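Xylooligosaccharide oxidase (Myceliophthora thermophila, PDB 5L6G) oxidises the C1 hydroxyl of xylooligosaccharides and related sugars to lactones with a bicovalently bound FAD, passing the electrons to molecular oxygen to form hydrogen peroxide. Local coordinates at residues Y143-P156 and W316-I329. Sequence-based numbering, arbitrary orientation.
Sequences YEEGKRAFSHGTCP and WMEGFRHYAYSGEI. With FAD (flavin-adenine dinucleotide), chain D; XYP (beta-D-xylopyranose), chain H.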
ATOM      1  N   TYR A 143     -14.630  -6.987 -12.869  1.00 20.95           N
ATOM      2  CA  TYR A 143     -15.548  -6.160 -13.614  1.00 22.74           C
ATOM      3  C   TYR A 143     -16.068  -6.889 -14.867  1.00 24.18           C
ATOM      4  O   TYR A 143     -17.267  -6.918 -15.106  1.00 24.86           O
ATOM      5  CB  TYR A 143     -14.937  -4.813 -13.981  1.00 23.22           C
ATOM      6  CG  TYR A 143     -15.972  -3.938 -14.646  1.00 25.03           C
ATOM      7  CD1 TYR A 143     -16.968  -3.318 -13.896  1.00 25.97           C
ATOM      8  CD2 TYR A 143     -16.005  -3.800 -16.020  1.00 26.59           C
ATOM      9  CE1 TYR A 143     -17.962  -2.559 -14.504  1.00 27.28           C
ATOM     10  CE2 TYR A 143     -16.998  -3.050 -16.640  1.00 28.33           C
ATOM     11  CZ  TYR A 143     -17.961  -2.415 -15.873  1.00 28.42           C
ATOM     12  OH  TYR A 143     -18.925  -1.659 -16.499  1.00 30.79           O
ATOM     13  N   GLU A 144     -15.168  -7.458 -15.660  1.00 24.84           N
ATOM     14  CA  GLU A 144     -15.570  -8.135 -16.880  1.00 26.79           C
ATOM     15  C   GLU A 144     -16.508  -9.307 -16.607  1.00 27.25           C
ATOM     16  O   GLU A 144     -17.441  -9.543 -17.373  1.00 28.07           O
ATOM     17  CB  GLU A 144     -14.351  -8.571 -17.715  1.00 27.72           C
ATOM     18  CG  GLU A 144     -13.711  -7.385 -18.433  1.00 29.03           C
ATOM     19  CD  GLU A 144     -12.582  -7.731 -19.401  1.00 30.28           C
ATOM     20  OE1 GLU A 144     -12.344  -8.914 -19.693  1.00 31.78           O
ATOM     21  OE2 GLU A 144     -11.912  -6.781 -19.873  1.00 32.33           O
ATOM     22  N   GLU A 145     -16.295 -10.022 -15.510  1.00 26.35           N
ATOM     23  CA  GLU A 145     -17.085 -11.220 -15.257  1.00 26.96           C
ATOM     24  C   GLU A 145     -18.428 -10.947 -14.605  1.00 26.58           C
ATOM     25  O   GLU A 145     -19.416 -11.595 -14.938  1.00 26.77           O
ATOM     26  CB  GLU A 145     -16.294 -12.215 -14.429  1.00 26.78           C
ATOM     27  CG  GLU A 145     -15.055 -12.697 -15.170  1.00 27.40           C
ATOM     28  CD  GLU A 145     -14.532 -14.015 -14.668  1.00 27.76           C
ATOM     29  OE1 GLU A 145     -15.001 -14.486 -13.617  1.00 28.58           O
ATOM     30  OE2 GLU A 145     -13.633 -14.579 -15.325  1.00 28.40           O
ATOM     31  N   GLY A 146     -18.461 -10.029 -13.650  1.00 24.83           N
ATOM     32  CA  GLY A 146     -19.697  -9.776 -12.925  1.00 24.93           C
ATOM     33  C   GLY A 146     -19.939  -8.339 -12.539  1.00 24.21           C
ATOM     34  O   GLY A 146     -20.787  -8.075 -11.697  1.00 24.18           O
ATOM     35  N   LYS A 147     -19.203  -7.412 -13.146  1.00 23.78           N
ATOM     36  CA  LYS A 147     -19.307  -5.997 -12.794  1.00 23.54           C
ATOM     37  C   LYS A 147     -19.147  -5.804 -11.284  1.00 22.36           C
ATOM     38  O   LYS A 147     -19.896  -5.065 -10.632  1.00 21.80           O
ATOM     39  CB  LYS A 147     -20.619  -5.408 -13.313  1.00 25.24           C
ATOM     40  CG  LYS A 147     -20.691  -5.390 -14.829  1.00 26.64           C
ATOM     41  CD  LYS A 147     -21.963  -4.720 -15.318  1.00 28.41           C
ATOM     42  CE  LYS A 147     -22.167  -4.979 -16.803  1.00 29.98           C
ATOM     43  NZ  LYS A 147     -21.051  -4.385 -17.593  1.00 30.19           N
ATOM     44  N   ARG A 148     -18.143  -6.484 -10.736  1.00 21.18           N
ATOM     45  CA  ARG A 148     -17.824  -6.383  -9.326  1.00 20.31           C
ATOM     46  C   ARG A 148     -16.505  -5.680  -9.168  1.00 19.25           C
ATOM     47  O   ARG A 148     -15.760  -5.508 -10.139  1.00 19.12           O
ATOM     48  CB  ARG A 148     -17.722  -7.772  -8.692  1.00 20.38           C
ATOM     49  CG  ARG A 148     -18.940  -8.648  -8.907  1.00 21.42           C
ATOM     50  CD  ARG A 148     -20.182  -8.038  -8.277  1.00 22.08           C
ATOM     51  NE  ARG A 148     -20.112  -8.047  -6.816  1.00 21.88           N
ATOM     52  CZ  ARG A 148     -21.155  -7.877  -6.005  1.00 22.45           C
ATOM     53  NH1 ARG A 148     -22.375  -7.658  -6.492  1.00 23.18           N
ATOM     54  NH2 ARG A 148     -20.972  -7.919  -4.694  1.00 22.09           N
ATOM     55  N   ALA A 149     -16.222  -5.281  -7.933  1.00 18.40           N
ATOM     56  CA  ALA A 149     -14.953  -4.684  -7.584  1.00 17.23           C
ATOM     57  C   ALA A 149     -14.713  -4.849  -6.105  1.00 16.69           C
ATOM     58  O   ALA A 149     -15.626  -5.176  -5.348  1.00 16.59           O
ATOM     59  CB  ALA A 149     -14.951  -3.203  -7.932  1.00 17.24           C
ATOM     60  N   PHE A 150     -13.466  -4.629  -5.698  1.00 15.98           N
ATOM     61  CA  PHE A 150     -13.206  -4.281  -4.316  1.00 15.75           C
ATOM     62  C   PHE A 150     -12.361  -3.008  -4.241  1.00 15.12           C
ATOM     63  O   PHE A 150     -11.943  -2.461  -5.284  1.00 15.58           O
ATOM     64  CB  PHE A 150     -12.686  -5.450  -3.464  1.00 15.58           C
ATOM     65  CG  PHE A 150     -11.326  -5.981  -3.820  1.00 15.18           C
ATOM     66  CD1 PHE A 150     -10.175  -5.411  -3.303  1.00 14.58           C
ATOM     67  CD2 PHE A 150     -11.213  -7.151  -4.562  1.00 15.52           C
ATOM     68  CE1 PHE A 150      -8.930  -5.947  -3.587  1.00 14.33           C
ATOM     69  CE2 PHE A 150      -9.970  -7.702  -4.844  1.00 15.38           C
ATOM     70  CZ  PHE A 150      -8.828  -7.098  -4.351  1.00 14.57           C
ATOM     71  N   SER A 151     -12.190  -2.480  -3.035  1.00 14.39           N
ATOM     72  CA  SER A 151     -11.462  -1.232  -2.874  1.00 13.92           C
ATOM     73  C   SER A 151      -9.952  -1.478  -2.835  1.00 13.57           C
ATOM     74  O   SER A 151      -9.466  -2.186  -1.979  1.00 12.98           O
ATOM     75  CB  SER A 151     -11.904  -0.542  -1.587  1.00 13.94           C
ATOM     76  OG  SER A 151     -11.462   0.801  -1.573  1.00 13.74           O
ATOM     77  N   HIS A 152      -9.211  -0.887  -3.772  1.00 13.84           N
ATOM     78  CA  HIS A 152      -7.768  -1.033  -3.782  1.00 13.68           C
ATOM     79  C   HIS A 152      -7.079   0.193  -4.366  1.00 13.82           C
ATOM     80  O   HIS A 152      -7.725   1.127  -4.828  1.00 14.10           O
ATOM     81  CB  HIS A 152      -7.346  -2.304  -4.521  1.00 13.86           C
ATOM     82  CG  HIS A 152      -7.923  -2.438  -5.900  1.00 14.29           C
ATOM     83  ND1 HIS A 152      -7.516  -1.654  -6.959  1.00 14.32           N
ATOM     84  CD2 HIS A 152      -8.840  -3.302  -6.401  1.00 14.75           C
ATOM     85  CE1 HIS A 152      -8.187  -2.002  -8.044  1.00 15.05           C
ATOM     86  NE2 HIS A 152      -8.991  -3.007  -7.735  1.00 15.16           N
ATOM     87  N   GLY A 153      -5.751   0.161  -4.350  1.00 13.61           N
ATOM     88  CA  GLY A 153      -4.942   1.251  -4.786  1.00 14.07           C
ATOM     89  C   GLY A 153      -4.998   1.460  -6.282  1.00 15.03           C
ATOM     90  O   GLY A 153      -5.585   0.684  -7.018  1.00 15.53           O
ATOM     91  N   THR A 154      -4.383   2.551  -6.708  1.00 15.91           N
ATOM     92  CA  THR A 154      -4.222   2.866  -8.099  1.00 17.15           C
ATOM     93  C   THR A 154      -2.924   2.160  -8.441  1.00 17.97           C
ATOM     94  O   THR A 154      -2.108   1.895  -7.561  1.00 19.36           O
ATOM     95  CB  THR A 154      -4.009   4.380  -8.298  1.00 16.90           C
ATOM     96  OG1 THR A 154      -2.704   4.739  -7.829  1.00 16.46           O
ATOM     97  CG2 THR A 154      -5.048   5.214  -7.515  1.00 16.97           C
ATOM     98  N   CYS A 155      -2.671   1.887  -9.698  1.00 19.01           N
ATOM     99  CA  CYS A 155      -1.395   1.262 -10.035  1.00 19.01           C
ATOM    100  C   CYS A 155      -1.686  -0.191 -10.378  1.00 17.65           C
ATOM    101  O   CYS A 155      -1.697  -1.047  -9.495  1.00 17.26           O
ATOM    102  CB  CYS A 155      -0.356   1.316  -8.886  1.00 19.74           C
ATOM    103  SG  CYS A 155       0.469   2.898  -8.516  1.00 21.67           S
ATOM    104  N   PRO A 156      -1.882  -0.472 -11.669  1.00 17.08           N
ATOM    105  CA  PRO A 156      -2.252  -1.811 -12.147  1.00 16.70           C
ATOM    106  C   PRO A 156      -1.227  -2.886 -11.825  1.00 15.46           C
ATOM    107  O   PRO A 156      -1.592  -4.055 -11.698  1.00 14.84           O
ATOM    108  CB  PRO A 156      -2.336  -1.649 -13.660  1.00 17.61           C
ATOM    109  CG  PRO A 156      -2.360  -0.182 -13.923  1.00 18.18           C
ATOM    110  CD  PRO A 156      -1.727   0.500 -12.763  1.00 17.42           C
ATOM    111  N   TRP A 316     -16.693   2.191 -14.900  1.00 22.89           N
ATOM    112  CA  TRP A 316     -15.856   1.752 -13.802  1.00 22.05           C
ATOM    113  C   TRP A 316     -14.381   1.549 -14.192  1.00 21.88           C
ATOM    114  O   TRP A 316     -13.485   2.053 -13.520  1.00 20.96           O
ATOM    115  CB  TRP A 316     -16.420   0.477 -13.174  1.00 22.03           C
ATOM    116  CG  TRP A 316     -15.528  -0.065 -12.100  1.00 20.97           C
ATOM    117  CD1 TRP A 316     -14.772  -1.185 -12.165  1.00 20.86           C
ATOM    118  CD2 TRP A 316     -15.270   0.521 -10.819  1.00 20.48           C
ATOM    119  NE1 TRP A 316     -14.064  -1.354 -10.998  1.00 20.02           N
ATOM    120  CE2 TRP A 316     -14.352  -0.316 -10.154  1.00 19.75           C
ATOM    121  CE3 TRP A 316     -15.721   1.676 -10.172  1.00 20.31           C
ATOM    122  CZ2 TRP A 316     -13.883  -0.043  -8.865  1.00 19.59           C
ATOM    123  CZ3 TRP A 316     -15.263   1.948  -8.890  1.00 19.85           C
ATOM    124  CH2 TRP A 316     -14.338   1.097  -8.253  1.00 19.24           C
ATOM    125  N   MET A 317     -14.126   0.821 -15.271  1.00 22.70           N
ATOM    126  CA  MET A 317     -12.745   0.502 -15.636  1.00 23.10           C
ATOM    127  C   MET A 317     -12.038   1.725 -16.195  1.00 22.47           C
ATOM    128  O   MET A 317     -10.829   1.887 -16.021  1.00 21.25           O
ATOM    129  CB  MET A 317     -12.661  -0.632 -16.661  1.00 24.60           C
ATOM    130  CG  MET A 317     -12.910  -2.024 -16.106  1.00 25.72           C
ATOM    131  SD  MET A 317     -11.976  -2.434 -14.635  1.00 26.86           S
ATOM    132  CE  MET A 317     -10.246  -2.310 -15.102  1.00 25.74           C
ATOM    133  N   GLU A 318     -12.783   2.578 -16.876  1.00 23.16           N
ATOM    134  CA  GLU A 318     -12.195   3.791 -17.401  1.00 23.62           C
ATOM    135  C   GLU A 318     -11.780   4.692 -16.230  1.00 22.06           C
ATOM    136  O   GLU A 318     -10.762   5.378 -16.301  1.00 20.98           O
ATOM    137  CB  GLU A 318     -13.181   4.477 -18.336  1.00 25.90           C
ATOM    138  CG  GLU A 318     -12.595   5.634 -19.132  1.00 28.07           C
ATOM    139  CD  GLU A 318     -13.658   6.358 -19.946  1.00 30.03           C
ATOM    140  OE1 GLU A 318     -14.464   5.667 -20.616  1.00 34.24           O
ATOM    141  OE2 GLU A 318     -13.706   7.606 -19.897  1.00 29.95           O
ATOM    142  N   GLY A 319     -12.561   4.679 -15.150  1.00 21.59           N
ATOM    143  CA  GLY A 319     -12.179   5.411 -13.931  1.00 20.48           C
ATOM    144  C   GLY A 319     -10.855   4.882 -13.401  1.00 20.09           C
ATOM    145  O   GLY A 319      -9.968   5.640 -12.990  1.00 18.66           O
ATOM    146  N   PHE A 320     -10.720   3.561 -13.401  1.00 19.77           N
ATOM    147  CA  PHE A 320      -9.494   2.971 -12.913  1.00 19.53           C
ATOM    148  C   PHE A 320      -8.329   3.346 -13.818  1.00 19.77           C
ATOM    149  O   PHE A 320      -7.281   3.737 -13.322  1.00 19.25           O
ATOM    150  CB  PHE A 320      -9.600   1.445 -12.754  1.00 19.65           C
ATOM    151  CG  PHE A 320      -8.344   0.825 -12.213  1.00 18.87           C
ATOM    152  CD1 PHE A 320      -7.992   0.998 -10.881  1.00 18.80           C
ATOM    153  CD2 PHE A 320      -7.485   0.115 -13.036  1.00 19.10           C
ATOM    154  CE1 PHE A 320      -6.817   0.452 -10.374  1.00 17.70           C
ATOM    155  CE2 PHE A 320      -6.307  -0.440 -12.524  1.00 18.96           C
ATOM    156  CZ  PHE A 320      -5.976  -0.259 -11.195  1.00 18.17           C
ATOM    157  N   ARG A 321      -8.515   3.260 -15.133  1.00 20.96           N
ATOM    158  CA  ARG A 321      -7.442   3.616 -16.065  1.00 21.48           C
ATOM    159  C   ARG A 321      -7.026   5.073 -15.917  1.00 20.67           C
ATOM    160  O   ARG A 321      -5.851   5.403 -16.042  1.00 19.61           O
ATOM    161  CB  ARG A 321      -7.836   3.382 -17.519  1.00 23.72           C
ATOM    162  CG  ARG A 321      -8.122   1.942 -17.880  1.00 25.48           C
ATOM    163  CD  ARG A 321      -8.067   1.718 -19.387  1.00 27.85           C
ATOM    164  NE  ARG A 321      -9.174   2.354 -20.092  1.00 29.52           N
ATOM    165  CZ  ARG A 321     -10.419   1.872 -20.175  1.00 31.61           C
ATOM    166  NH1 ARG A 321     -10.756   0.723 -19.596  1.00 32.25           N
ATOM    167  NH2 ARG A 321     -11.348   2.548 -20.850  1.00 33.08           N
ATOM    168  N   HIS A 322      -7.997   5.940 -15.662  1.00 20.06           N
ATOM    169  CA  HIS A 322      -7.722   7.371 -15.536  1.00 19.80           C
ATOM    170  C   HIS A 322      -6.596   7.679 -14.538  1.00 19.07           C
ATOM    171  O   HIS A 322      -5.755   8.531 -14.799  1.00 18.86           O
ATOM    172  CB  HIS A 322      -8.972   8.122 -15.087  1.00 19.60           C
ATOM    173  CG  HIS A 322      -8.759   9.598 -14.990  1.00 19.54           C
ATOM    174  ND1 HIS A 322      -8.833  10.431 -16.085  1.00 20.21           N
ATOM    175  CD2 HIS A 322      -8.423  10.383 -13.942  1.00 18.87           C
ATOM    176  CE1 HIS A 322      -8.562  11.670 -15.712  1.00 19.93           C
ATOM    177  NE2 HIS A 322      -8.313  11.667 -14.414  1.00 19.11           N
ATOM    178  N   TYR A 323      -6.621   7.026 -13.381  1.00 18.74           N
ATOM    179  CA  TYR A 323      -5.605   7.256 -12.339  1.00 18.84           C
ATOM    180  C   TYR A 323      -4.507   6.192 -12.304  1.00 20.08           C
ATOM    181  O   TYR A 323      -3.684   6.169 -11.376  1.00 19.52           O
ATOM    182  CB  TYR A 323      -6.270   7.366 -10.963  1.00 18.16           C
ATOM    183  CG  TYR A 323      -6.983   8.683 -10.755  1.00 18.05           C
ATOM    184  CD1 TYR A 323      -6.271   9.884 -10.777  1.00 17.70           C
ATOM    185  CD2 TYR A 323      -8.361   8.733 -10.528  1.00 17.81           C
ATOM    186  CE1 TYR A 323      -6.913  11.098 -10.587  1.00 17.83           C
ATOM    187  CE2 TYR A 323      -9.004   9.947 -10.332  1.00 17.77           C
ATOM    188  CZ  TYR A 323      -8.277  11.121 -10.365  1.00 17.70           C
ATOM    189  OH  TYR A 323      -8.870  12.342 -10.177  1.00 17.91           O
ATOM    190  N   ALA A 324      -4.502   5.317 -13.304  1.00 22.51           N
ATOM    191  CA  ALA A 324      -3.568   4.204 -13.367  1.00 24.97           C
ATOM    192  C   ALA A 324      -2.184   4.679 -13.809  1.00 28.81           C
ATOM    193  O   ALA A 324      -1.175   4.178 -13.309  1.00 31.32           O
ATOM    194  CB  ALA A 324      -4.078   3.147 -14.322  1.00 24.76           C
ATOM    195  N   TYR A 325      -2.147   5.618 -14.752  1.00 33.79           N
ATOM    196  CA  TYR A 325      -0.885   6.198 -15.249  1.00 39.88           C
ATOM    197  C   TYR A 325       0.038   5.098 -15.781  1.00 42.33           C
ATOM    198  O   TYR A 325       1.223   5.014 -15.442  1.00 44.77           O
ATOM    199  CB  TYR A 325      -0.176   7.034 -14.163  1.00 40.81           C
ATOM    200  CG  TYR A 325      -1.006   8.173 -13.599  1.00 42.09           C
ATOM    201  CD1 TYR A 325      -1.687   9.056 -14.438  1.00 44.50           C
ATOM    202  CD2 TYR A 325      -1.088   8.383 -12.226  1.00 43.41           C
ATOM    203  CE1 TYR A 325      -2.438  10.101 -13.920  1.00 45.76           C
ATOM    204  CE2 TYR A 325      -1.840   9.424 -11.701  1.00 44.06           C
ATOM    205  CZ  TYR A 325      -2.508  10.277 -12.546  1.00 44.85           C
ATOM    206  OH  TYR A 325      -3.239  11.313 -12.019  1.00 45.71           O
ATOM    207  N   SER A 326      -0.544   4.259 -16.622  1.00 45.30           N
ATOM    208  CA  SER A 326       0.102   3.062 -17.122  1.00 45.62           C
ATOM    209  C   SER A 326      -0.647   2.711 -18.391  1.00 46.19           C
ATOM    210  O   SER A 326      -1.872   2.867 -18.454  1.00 45.89           O
ATOM    211  CB  SER A 326       0.000   1.941 -16.074  1.00 45.55           C
ATOM    212  OG  SER A 326       0.265   0.646 -16.606  1.00 45.62           O
ATOM    213  N   GLY A 327       0.085   2.275 -19.412  1.00 45.85           N
ATOM    214  CA  GLY A 327      -0.542   1.813 -20.644  1.00 45.82           C
ATOM    215  C   GLY A 327      -1.306   0.536 -20.361  1.00 44.30           C
ATOM    216  O   GLY A 327      -2.515   0.449 -20.606  1.00 45.71           O
ATOM    217  N   GLU A 328      -0.595  -0.446 -19.809  1.00 41.40           N
ATOM    218  CA  GLU A 328      -1.167  -1.761 -19.533  1.00 38.41           C
ATOM    219  C   GLU A 328      -1.978  -1.753 -18.235  1.00 33.03           C
ATOM    220  O   GLU A 328      -1.498  -1.306 -17.186  1.00 31.82           O
ATOM    221  CB  GLU A 328      -0.064  -2.825 -19.455  1.00 41.27           C
ATOM    222  CG  GLU A 328       0.061  -3.719 -20.681  1.00 44.50           C
ATOM    223  CD  GLU A 328      -0.883  -4.916 -20.631  1.00 47.80           C
ATOM    224  OE1 GLU A 328      -2.107  -4.724 -20.825  1.00 50.67           O
ATOM    225  OE2 GLU A 328      -0.401  -6.056 -20.409  1.00 48.00           O
ATOM    226  N   ILE A 329      -3.204  -2.264 -18.314  1.00 28.47           N
ATOM    227  CA  ILE A 329      -4.063  -2.423 -17.142  1.00 25.33           C
ATOM    228  C   ILE A 329      -4.103  -3.875 -16.671  1.00 23.45           C
ATOM    229  O   ILE A 329      -3.815  -4.158 -15.518  1.00 21.53           O
ATOM    230  CB  ILE A 329      -5.487  -1.963 -17.475  1.00 25.77           C
ATOM    231  CG1 ILE A 329      -5.461  -0.494 -17.906  1.00 26.00           C
ATOM    232  CG2 ILE A 329      -6.423  -2.159 -16.292  1.00 25.39           C
ATOM    233  CD1 ILE A 329      -5.078   0.469 -16.810  1.00 25.18           C
TER
HETATM  234  PA  FAD D 501       6.030  -6.878  -2.759  1.00  9.98           P
HETATM  235  O1A FAD D 501       5.935  -8.137  -3.588  1.00  9.87           O
HETATM  236  O2A FAD D 501       7.313  -6.113  -2.847  1.00  8.78           O
HETATM  237  O5B FAD D 501       5.592  -7.171  -1.278  1.00 10.20           O
HETATM  238  C5B FAD D 501       5.538  -6.174  -0.254  1.00  9.94           C
HETATM  239  C4B FAD D 501       5.604  -6.832   1.106  1.00  9.91           C
HETATM  240  O4B FAD D 501       4.498  -7.726   1.252  1.00  9.88           O
HETATM  241  C3B FAD D 501       6.858  -7.671   1.294  1.00  9.73           C
HETATM  242  O3B FAD D 501       7.221  -7.667   2.658  1.00 10.14           O
HETATM  243  C2B FAD D 501       6.409  -9.056   0.907  1.00 10.08           C
HETATM  244  O2B FAD D 501       7.227 -10.092   1.438  1.00  9.78           O
HETATM  245  C1B FAD D 501       4.990  -9.060   1.427  1.00  9.71           C
HETATM  246  N9A FAD D 501       4.168 -10.010   0.674  1.00  9.44           N
HETATM  247  C8A FAD D 501       3.958 -10.065  -0.638  1.00  9.69           C
HETATM  248  N7A FAD D 501       3.151 -11.107  -0.952  1.00  9.57           N
HETATM  249  C5A FAD D 501       2.852 -11.692   0.207  1.00  9.58           C
HETATM  250  C6A FAD D 501       2.069 -12.864   0.592  1.00  9.84           C
HETATM  251  N6A FAD D 501       1.444 -13.534  -0.396  1.00 10.53           N
HETATM  252  N1A FAD D 501       2.033 -13.189   1.901  1.00  9.97           N
HETATM  253  C2A FAD D 501       2.653 -12.489   2.854  1.00  9.65           C
HETATM  254  N3A FAD D 501       3.401 -11.383   2.564  1.00 10.02           N
HETATM  255  C4A FAD D 501       3.516 -10.974   1.271  1.00  9.59           C
HETATM  256  N1  FAD D 501      -0.275   1.745  -2.086  1.00 12.22           N
HETATM  257  C2  FAD D 501      -1.501   2.240  -1.727  1.00 12.68           C
HETATM  258  O2  FAD D 501      -1.921   2.044  -0.552  1.00 12.95           O
HETATM  259  N3  FAD D 501      -2.274   2.900  -2.624  1.00 12.61           N
HETATM  260  C4  FAD D 501      -1.894   3.100  -3.909  1.00 13.12           C
HETATM  261  O4  FAD D 501      -2.602   3.714  -4.757  1.00 13.36           O
HETATM  262  C4X FAD D 501      -0.580   2.602  -4.369  1.00 13.12           C
HETATM  263  N5  FAD D 501      -0.113   2.761  -5.641  1.00 13.90           N
HETATM  264  C5X FAD D 501       1.108   2.261  -6.065  1.00 14.20           C
HETATM  265  C6  FAD D 501       1.565   2.405  -7.382  1.00 14.73           C
HETATM  266  C7  FAD D 501       2.820   1.893  -7.748  1.00 14.05           C
HETATM  267  C7M FAD D 501       3.284   2.089  -9.171  1.00 14.98           C
HETATM  268  C8  FAD D 501       3.670   1.141  -6.761  1.00 12.58           C
HETATM  269  C8M FAD D 501       5.002   0.510  -7.152  1.00 12.15           C
HETATM  270  C9  FAD D 501       3.187   1.000  -5.465  1.00 12.50           C
HETATM  271  C9A FAD D 501       1.951   1.542  -5.069  1.00 12.43           C
HETATM  272  N10 FAD D 501       1.458   1.422  -3.742  1.00 12.32           N
HETATM  273  C10 FAD D 501       0.216   1.919  -3.340  1.00 12.53           C
HETATM  274  C1' FAD D 501       2.216   0.743  -2.698  1.00 11.38           C
HETATM  275  C2' FAD D 501       1.863  -0.706  -2.584  1.00 10.51           C
HETATM  276  O2' FAD D 501       0.622  -0.786  -1.878  1.00 10.41           O
HETATM  277  C3' FAD D 501       2.951  -1.341  -1.736  1.00 10.29           C
HETATM  278  O3' FAD D 501       4.243  -1.146  -2.324  1.00  9.90           O
HETATM  279  C4' FAD D 501       2.655  -2.837  -1.611  1.00 10.07           C
HETATM  280  O4' FAD D 501       3.154  -3.303  -0.349  1.00 10.84           O
HETATM  281  C5' FAD D 501       3.271  -3.572  -2.775  1.00 10.24           C
HETATM  282  O5' FAD D 501       2.702  -4.880  -2.870  1.00 10.12           O
HETATM  283  P   FAD D 501       3.442  -5.923  -3.794  1.00  9.81           P
HETATM  284  O1P FAD D 501       2.852  -7.289  -3.636  1.00  9.44           O
HETATM  285  O2P FAD D 501       3.549  -5.384  -5.184  1.00  9.63           O
HETATM  286  O3P FAD D 501       4.945  -5.801  -3.252  1.00  9.76           O
HETATM  287  O1  XYP H 509      -0.464   6.549  -3.694  1.00 35.63           O
HETATM  288  C1  XYP H 509       0.039   6.131  -4.961  1.00 32.88           C
HETATM  289  C2  XYP H 509      -0.575   7.002  -6.055  1.00 32.75           C
HETATM  290  C3  XYP H 509       0.078   6.733  -7.405  1.00 33.05           C
HETATM  291  C4  XYP H 509       1.594   6.852  -7.289  1.00 32.92           C
HETATM  292  C5  XYP H 509       2.127   5.969  -6.153  1.00 32.40           C
HETATM  293  O2  XYP H 509      -1.969   6.702  -6.123  1.00 27.57           O
HETATM  294  O3  XYP H 509      -0.470   7.598  -8.415  1.00 34.47           O
HETATM  295  O4  XYP H 509       2.213   6.405  -8.501  1.00 31.47           O
HETATM  296  O5  XYP H 509       1.454   6.231  -4.925  1.00 34.32           O
HETATM  297  O   HOH W   1     -19.209   0.731 -14.947  1.00 27.75           O
HETATM  298  O   HOH W   2     -13.236  -4.285 -10.738  1.00 14.96           O
HETATM  299  O   HOH W   3      -1.475   5.013 -10.279  1.00 22.85           O
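Tyr143, in the last turn of helix 135-146, packs its ring obliquely against the first turn of helix 316-322. With CG anti to the backbone N (chi1 -175°), its CD1 meets Trp316 CD1 at 3.5 Å. Its plane is at 33° to the five-membered ring of the indole. CD2 touches Met317 CG at 3.6 Å, the Met317 sulfur adding an oblique Met-aromatic contact. The Tyr143 hydroxyl shares a water with Trp316 N. With an alanine here, a gap would probably open beside Trp316 CD1 and Met317 CG, and that water would lose its tyrosine partner. Ala149 CB packs 3.5 Å from Trp316 CZ2, and a second water joins Arg148 O to the indole NE1. His152 presents its ring edge to Phe320, CE1 to CE1 3.7 Å. A nearly straight bond (171°) from His152 ND1 to a lone pair of Gly153 O fixes that imidazole. Thr154 N donates to FAD O4, and OG1 hydrogen-bonds xylose O2 at 2.7 Å and a water held also by Tyr323 O. Cys155 SG is covalently bound to FAD C6, and Pro156 wedges among Phe320, Ala324, Ser326 and Ile329. Packing and shared waters can thus join distant parts of a chain without direct hydrogen bonds, here helix 135-146, strand 148-149 and the loop to the flavin with helix 316-322 and the loop giving Tyr325 to the xylose pocket, at the 6-S-cysteinyl linkage of a berberine bridge enzyme-like oxidase.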